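LEOA (Escherichia coli, PDB 4AUR) probably binds and hydrolyses GTP as a bacterial dynamin-like protein, joining a GTPase domain to a long helical stalk. Local coordinates at residues Phe299-Lys302 with Asn303-Met307; Lys545-Ala548 with Ile549-Asn552; Asp121-Leu124 with Val125-Glu128. All blocks are in the same frame, centred on the assembly; numbering follows the deposited sequence.

Interaction 1 of 3, residues Phe299-Lys302 with Asn303-Met307; sequences FVEK and NDEDM
Lys302 and Asp306 make the charged pair of this turn of helix, with Lys302 NZ 3.0 Å from Asp306 OD2. The carboxylate oxygen is met on its syn side, and the ammonium sits 18° out of the carboxylate plane. The lysine chain runs nearly straight as far as CE and then bends at its last torsion (chi4 48°), which swings NZ across to the acid one turn further on. Two more acceptors hold the same nitrogen, Ser402 OG and Gln399 O on helix 368-408, so the salt bridge is also tied to a neighbouring helix.

Next to this pair round the helix, Phe299 and Asn303 run side by side. Asn303 CB lies over one face of the phenyl ring, offset toward its rim and 4.1 Å from Phe299 CZ, while the ring and amide planes are only 20° apart. Asn303 OD1 is probably hydrogen-bonded to Ser546 OG, just before helix 547-567. The Glu305 carboxylate comes up to Glu301 CG, leaving 4.2 Å between Glu301 OE1 and Glu305 OE1; such like charges would probably disfavour each other, although both residues are exposed to solvent.

Beneath the side chains lie the backbone bonds of an alpha helix, from Asn303 N to Phe299 O, Glu305 N to Glu301 O and Asp306 N to Lys302 O. They fix the spacing that lets each side chain meet the one four residues on. Beyond this shell, Leu407, Leu433 and Ile437 pack on the Phe299 ring. The two glutamates line the exposed side, while Phe299, Asn303 and the Lys302-Asp306 bridge face neighbouring helices, as in a long amphipathic helix whose packed side also carries buried polar groups, here helix 275-343 in the helical bundle of a dynamin-like protein.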
loop_
_atom_site.group_PDB
_atom_site.type_symbol
_atom_site.label_atom_id
_atom_site.label_comp_id
_atom_site.label_asym_id
_atom_site.label_seq_id
_atom_site.Cartn_x
_atom_site.Cartn_y
_atom_site.Cartn_z
ATOM N N PHE A 299 -3.668 -4.589 6.722
ATOM C CA PHE A 299 -3.761 -5.697 7.644
ATOM C C PHE A 299 -4.037 -5.186 9.023
ATOM O O PHE A 299 -4.843 -5.733 9.713
ATOM C CB PHE A 299 -2.495 -6.563 7.701
ATOM C CG PHE A 299 -2.468 -7.430 8.919
ATOM C CD1 PHE A 299 -3.397 -8.450 9.060
ATOM C CD2 PHE A 299 -1.632 -7.162 9.961
ATOM C CE1 PHE A 299 -3.447 -9.224 10.201
ATOM C CE2 PHE A 299 -1.686 -7.914 11.109
ATOM C CZ PHE A 299 -2.588 -8.952 11.230
ATOM N N VAL A 300 -3.333 -4.147 9.429
ATOM C CA VAL A 300 -3.433 -3.647 10.784
ATOM C C VAL A 300 -4.747 -2.950 10.982
ATOM O O VAL A 300 -5.289 -3.003 12.064
ATOM C CB VAL A 300 -2.325 -2.651 11.108
ATOM C CG1 VAL A 300 -2.498 -2.081 12.513
ATOM C CG2 VAL A 300 -0.963 -3.300 10.941
ATOM N N GLU A 301 -5.255 -2.287 9.954
ATOM C CA GLU A 301 -6.553 -1.646 10.065
ATOM C C GLU A 301 -7.626 -2.731 10.238
ATOM O O GLU A 301 -8.303 -2.773 11.250
ATOM C CB GLU A 301 -6.807 -0.734 8.860
ATOM C CG GLU A 301 -8.256 -0.585 8.400
ATOM C CD GLU A 301 -8.379 -0.718 6.875
ATOM O OE1 GLU A 301 -8.337 -1.879 6.348
ATOM O OE2 GLU A 301 -8.489 0.343 6.210
ATOM N N LYS A 302 -7.742 -3.625 9.265
ATOM C CA LYS A 302 -8.658 -4.754 9.359
ATOM C C LYS A 302 -8.600 -5.486 10.690
ATOM O O LYS A 302 -9.614 -5.845 11.222
ATOM C CB LYS A 302 -8.354 -5.750 8.250
ATOM C CG LYS A 302 -8.912 -7.140 8.493
ATOM C CD LYS A 302 -9.114 -7.931 7.207
ATOM C CE LYS A 302 -9.421 -9.413 7.492
ATOM N NZ LYS A 302 -10.473 -9.700 8.526
ATOM N N ASN A 303 -7.406 -5.750 11.200
ATOM C CA ASN A 303 -7.261 -6.488 12.447
ATOM C C ASN A 303 -7.739 -5.699 13.614
ATOM O O ASN A 303 -8.254 -6.265 14.538
ATOM C CB ASN A 303 -5.810 -6.898 12.714
ATOM C CG ASN A 303 -5.679 -7.893 13.873
ATOM O OD1 ASN A 303 -5.083 -7.596 14.903
ATOM N ND2 ASN A 303 -6.243 -9.090 13.698
ATOM N N ASP A 304 -7.545 -4.392 13.574
ATOM C CA ASP A 304 -7.957 -3.516 14.650
ATOM C C ASP A 304 -9.482 -3.402 14.632
ATOM O O ASP A 304 -10.112 -3.335 15.671
ATOM C CB ASP A 304 -7.291 -2.147 14.469
ATOM C CG ASP A 304 -7.298 -1.296 15.745
ATOM O OD1 ASP A 304 -7.719 -1.796 16.811
ATOM O OD2 ASP A 304 -6.868 -0.116 15.681
ATOM N N GLU A 305 -10.070 -3.424 13.444
ATOM C CA GLU A 305 -11.501 -3.257 13.293
ATOM C C GLU A 305 -12.243 -4.537 13.672
ATOM O O GLU A 305 -13.301 -4.478 14.305
ATOM C CB GLU A 305 -11.826 -2.810 11.866
ATOM C CG GLU A 305 -11.323 -1.395 11.572
ATOM C CD GLU A 305 -11.277 -1.024 10.081
ATOM O OE1 GLU A 305 -11.463 -1.924 9.218
ATOM O OE2 GLU A 305 -11.040 0.182 9.772
ATOM N N ASP A 306 -11.692 -5.687 13.285
ATOM C CA ASP A 306 -12.166 -6.987 13.758
ATOM C C ASP A 306 -12.248 -7.031 15.276
ATOM O O ASP A 306 -13.215 -7.533 15.821
ATOM C CB ASP A 306 -11.229 -8.118 13.341
ATOM C CG ASP A 306 -11.420 -8.579 11.901
ATOM O OD1 ASP A 306 -12.296 -8.066 11.172
ATOM O OD2 ASP A 306 -10.673 -9.496 11.491
HETATM N N MSE A 307 -11.231 -6.541 15.979
HETATM C CA MSE A 307 -11.232 -6.670 17.451
HETATM C C MSE A 307 -12.462 -6.005 18.005
HETATM O O MSE A 307 -13.115 -6.555 18.877
HETATM C CB MSE A 307 -10.006 -6.082 18.155
HETATM C CG MSE A 307 -8.675 -6.645 17.673
HETATM SE SE MSE A 307 -8.470 -8.534 18.181
HETATM C CE MSE A 307 -8.162 -9.254 16.372
#

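Interaction 2 of 3, residues Lys545-Ala548 with Ile549-Asn552; sequences KSQA and IRDN
Arg550 turns its CG away from its own carbonyl carbon (chi1 -70°) and stays extended from CG to NE, which lays the chain back over Ser546. Its CG is 3.4 Å from Ser546 O, and one face of the guanidinium rests on the serine methylene, with Arg550 NH2 3.9 Å from Ser546 CB. Gln547 bends instead at its second torsion (chi2 65°), bringing its amide across the arginine with the two planes at right angles; the polar ends approach as Gln547 NE2 and Arg550 NH1, 3.5 Å apart, both donors and so without a hydrogen bond between them.

This is the first turn of helix 547-567 in the dynamin-like helical domain, where the chain re-enters a helix after a short break behind helix 530-544. Asp551 N donates to Gln547 O at 2.9 Å. Ala548 O is gripped from the side chain too: Asn552 ND2 donates to it over 2.9 Å, alongside a weak bond from Asn552 N. Ser546 OG bonds to Leu542 O, linking the break to the preceding helix. Toward helix 275-343, Ile549 packs on Val300, and Arg550 NH2 makes a long, weak ion pair with Asp304 OD1.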
loop_
_atom_site.group_PDB
_atom_site.type_symbol
_atom_site.label_atom_id
_atom_site.label_comp_id
_atom_site.label_asym_id
_atom_site.label_seq_id
_atom_site.Cartn_x
_atom_site.Cartn_y
_atom_site.Cartn_z
ATOM N N LYS A 545 -1.551 -8.998 21.901
ATOM C CA LYS A 545 -0.464 -9.466 21.043
ATOM C C LYS A 545 -0.353 -8.660 19.762
ATOM O O LYS A 545 0.587 -8.815 18.986
ATOM C CB LYS A 545 -0.698 -10.925 20.666
ATOM C CG LYS A 545 -0.746 -11.891 21.836
ATOM C CD LYS A 545 -0.747 -13.335 21.340
ATOM C CE LYS A 545 -0.425 -14.308 22.468
ATOM N NZ LYS A 545 -1.386 -14.180 23.606
ATOM N N SER A 546 -1.326 -7.789 19.546
ATOM C CA SER A 546 -1.359 -6.973 18.354
ATOM C C SER A 546 -0.617 -5.652 18.508
ATOM O O SER A 546 -0.537 -4.889 17.572
ATOM C CB SER A 546 -2.809 -6.752 17.954
ATOM O OG SER A 546 -3.435 -8.018 17.717
ATOM N N GLN A 547 -0.031 -5.389 19.667
ATOM C CA GLN A 547 0.542 -4.090 19.892
ATOM C C GLN A 547 1.799 -3.892 19.107
ATOM O O GLN A 547 2.050 -2.814 18.612
ATOM C CB GLN A 547 0.855 -3.854 21.362
ATOM C CG GLN A 547 0.934 -2.367 21.694
ATOM C CD GLN A 547 -0.411 -1.671 21.517
ATOM O OE1 GLN A 547 -0.489 -0.590 20.941
ATOM N NE2 GLN A 547 -1.480 -2.302 22.006
ATOM N N ALA A 548 2.624 -4.917 19.014
ATOM C CA ALA A 548 3.954 -4.709 18.488
ATOM C C ALA A 548 3.920 -4.186 17.046
ATOM O O ALA A 548 4.790 -3.374 16.660
ATOM C CB ALA A 548 4.777 -5.977 18.593
ATOM N N ILE A 549 2.944 -4.630 16.246
ATOM C CA ILE A 549 2.840 -4.102 14.879
ATOM C C ILE A 549 2.268 -2.714 14.882
ATOM O O ILE A 549 2.669 -1.893 14.069
ATOM C CB ILE A 549 1.964 -4.895 13.870
ATOM C CG1 ILE A 549 1.008 -5.837 14.564
ATOM C CG2 ILE A 549 2.812 -5.594 12.818
ATOM C CD1 ILE A 549 -0.115 -6.283 13.663
ATOM N N ARG A 550 1.296 -2.471 15.746
ATOM C CA ARG A 550 0.710 -1.157 15.845
ATOM C C ARG A 550 1.788 -0.135 16.151
ATOM O O ARG A 550 1.819 0.907 15.505
ATOM C CB ARG A 550 -0.368 -1.117 16.887
ATOM C CG ARG A 550 -1.614 -1.880 16.511
ATOM C CD ARG A 550 -2.565 -1.817 17.700
ATOM N NE ARG A 550 -3.661 -2.785 17.674
ATOM C CZ ARG A 550 -4.459 -3.042 18.722
ATOM N NH1 ARG A 550 -4.285 -2.403 19.883
ATOM N NH2 ARG A 550 -5.444 -3.935 18.612
ATOM N N ASP A 551 2.676 -0.437 17.097
ATOM C CA ASP A 551 3.816 0.426 17.382
ATOM C C ASP A 551 4.603 0.696 16.104
ATOM O O ASP A 551 5.033 1.830 15.847
ATOM C CB ASP A 551 4.783 -0.200 18.395
ATOM C CG ASP A 551 4.178 -0.362 19.805
ATOM O OD1 ASP A 551 3.002 0.043 20.032
ATOM O OD2 ASP A 551 4.887 -0.920 20.691
ATOM N N ASN A 552 4.815 -0.343 15.315
ATOM C CA ASN A 552 5.654 -0.245 14.131
ATOM C C ASN A 552 4.966 0.460 13.005
ATOM O O ASN A 552 5.565 1.258 12.293
ATOM C CB ASN A 552 6.100 -1.638 13.655
ATOM C CG ASN A 552 7.398 -2.074 14.293
ATOM O OD1 ASN A 552 8.466 -1.596 13.930
ATOM N ND2 ASN A 552 7.311 -2.964 15.267
#

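Interaction 3 of 3, residues Asp121-Leu124 with Val125-Glu128; sequences DGRL and VMYE
Val125 closes down on Gly122 at the snug side of this turn: its CG2 lies 3.6 Å from Gly122 O, and CG1 is almost as near to that oxygen. With chi1 at -55°, Val125 sets CG1 beside its own N and CG2 between N and the carbonyl carbon, which turns both methyls to Gly122 O. Gly122 to Val125 form a type I beta turn, and the chain then curls again, with Tyr127 N donating to Leu124 O at 3.0 Å. Met126, a selenomethionine, shares the buried side with Val125; its CG is 4.0 Å from Arg123 O, and its terminal CE comes only loosely up to Arg123 CG.

The outer side is sparser. Leu124 and Tyr127 are exposed, and across the turn Tyr127 CB meets little more than Leu124 O, 3.7 Å away.

Arg123 leaves the turn to form a salt bridge from NH1 to Asp157 OD1, while Leu112 packs on Arg123, Val125 and Met126. The segment follows strand 104-108 after an unmodelled gap, a place consistent with the switch II region of dynamin-family GTPases. It lies against helix 156-165, where Ile158 touches both Arg123 and Met126, and leads through Glu128, at the N-cap position, into helix 129-136.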
loop_
_atom_site.group_PDB
_atom_site.type_symbol
_atom_site.label_atom_id
_atom_site.label_comp_id
_atom_site.label_asym_id
_atom_site.label_seq_id
_atom_site.Cartn_x
_atom_site.Cartn_y
_atom_site.Cartn_z
ATOM N N ASP A 121 44.138 8.967 -39.251
ATOM C CA ASP A 121 45.033 8.602 -38.149
ATOM C C ASP A 121 45.181 9.736 -37.135
ATOM O O ASP A 121 45.899 9.612 -36.137
ATOM C CB ASP A 121 46.399 8.194 -38.696
ATOM C CG ASP A 121 46.305 7.045 -39.685
ATOM O OD1 ASP A 121 45.793 5.969 -39.298
ATOM O OD2 ASP A 121 46.721 7.230 -40.850
ATOM N N GLY A 122 44.513 10.853 -37.425
ATOM C CA GLY A 122 44.105 11.810 -36.400
ATOM C C GLY A 122 42.860 11.273 -35.709
ATOM O O GLY A 122 42.379 11.867 -34.742
ATOM N N ARG A 123 42.357 10.143 -36.232
ATOM C CA ARG A 123 41.228 9.378 -35.672
ATOM C C ARG A 123 41.569 8.524 -34.441
ATOM O O ARG A 123 40.765 7.700 -34.012
ATOM C CB ARG A 123 40.613 8.480 -36.773
ATOM C CG ARG A 123 39.417 9.110 -37.482
ATOM C CD ARG A 123 39.553 9.191 -38.997
ATOM N NE ARG A 123 39.195 10.535 -39.458
ATOM C CZ ARG A 123 37.964 10.957 -39.730
ATOM N NH1 ARG A 123 36.919 10.147 -39.621
ATOM N NH2 ARG A 123 37.776 12.209 -40.131
ATOM N N LEU A 124 42.758 8.709 -33.878
ATOM C CA LEU A 124 43.121 8.047 -32.634
ATOM C C LEU A 124 42.477 8.730 -31.433
ATOM O O LEU A 124 42.228 8.081 -30.421
ATOM C CB LEU A 124 44.646 8.003 -32.453
ATOM C CG LEU A 124 45.334 6.726 -32.948
ATOM C CD1 LEU A 124 46.841 6.832 -32.724
ATOM C CD2 LEU A 124 44.763 5.468 -32.279
ATOM N N VAL A 125 42.202 10.026 -31.546
ATOM C CA VAL A 125 41.634 10.781 -30.432
ATOM C C VAL A 125 40.228 10.315 -30.055
ATOM O O VAL A 125 39.735 10.663 -28.996
ATOM C CB VAL A 125 41.587 12.303 -30.696
ATOM C CG1 VAL A 125 42.972 12.817 -31.065
ATOM C CG2 VAL A 125 40.562 12.654 -31.770
HETATM N N MSE A 126 39.590 9.527 -30.909
HETATM C CA MSE A 126 38.264 9.034 -30.617
HETATM C C MSE A 126 38.346 7.931 -29.597
HETATM O O MSE A 126 37.356 7.611 -28.927
HETATM C CB MSE A 126 37.646 8.562 -31.919
HETATM C CG MSE A 126 37.513 9.715 -32.914
HETATM SE SE MSE A 126 36.081 9.306 -34.188
HETATM C CE MSE A 126 36.599 7.458 -34.603
ATOM N N TYR A 127 39.531 7.347 -29.448
ATOM C CA TYR A 127 39.730 6.251 -28.513
ATOM C C TYR A 127 40.543 6.652 -27.285
ATOM O O TYR A 127 41.053 5.797 -26.595
ATOM C CB TYR A 127 40.380 5.057 -29.250
ATOM C CG TYR A 127 39.575 4.529 -30.449
ATOM C CD1 TYR A 127 38.169 4.577 -30.461
ATOM C CD2 TYR A 127 40.221 3.985 -31.569
ATOM C CE1 TYR A 127 37.436 4.105 -31.539
ATOM C CE2 TYR A 127 39.495 3.507 -32.655
ATOM C CZ TYR A 127 38.097 3.571 -32.633
ATOM O OH TYR A 127 37.350 3.106 -33.692
ATOM N N GLU A 128 40.659 7.949 -27.023
ATOM C CA GLU A 128 41.342 8.449 -25.840
ATOM C C GLU A 128 40.314 8.672 -24.729
ATOM O O GLU A 128 39.407 9.474 -24.871
ATOM C CB GLU A 128 42.046 9.778 -26.129
ATOM C CG GLU A 128 43.244 9.714 -27.074
ATOM C CD GLU A 128 43.893 11.091 -27.356
ATOM O OE1 GLU A 128 43.341 12.161 -26.956
ATOM O OE2 GLU A 128 44.983 11.098 -27.986
#

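Interactions 1 and 2 belong to one helical region: their centres are 11 Å apart, and their side chains meet between helices 275-343 and 547-567, where Phe299 packs on Ile549 and Asn303 OD1 probably hydrogen-bonds Ser546 OG. Each is partly buried and turns both apolar and polar groups to neighbouring helices, with exposed residues on its outer side, but the first lies within a long helix and relies on a salt bridge, whereas the second starts a helix and uses amides and carbonyls. Interaction 3 stands apart in the GTPase domain, about 55 Å from interaction 1 between nearest atoms. Also partly buried, this irregular turn has Val125 and Met126 inward, Leu124 and Tyr127 exposed, its arginine finding an acid on helix 156-165.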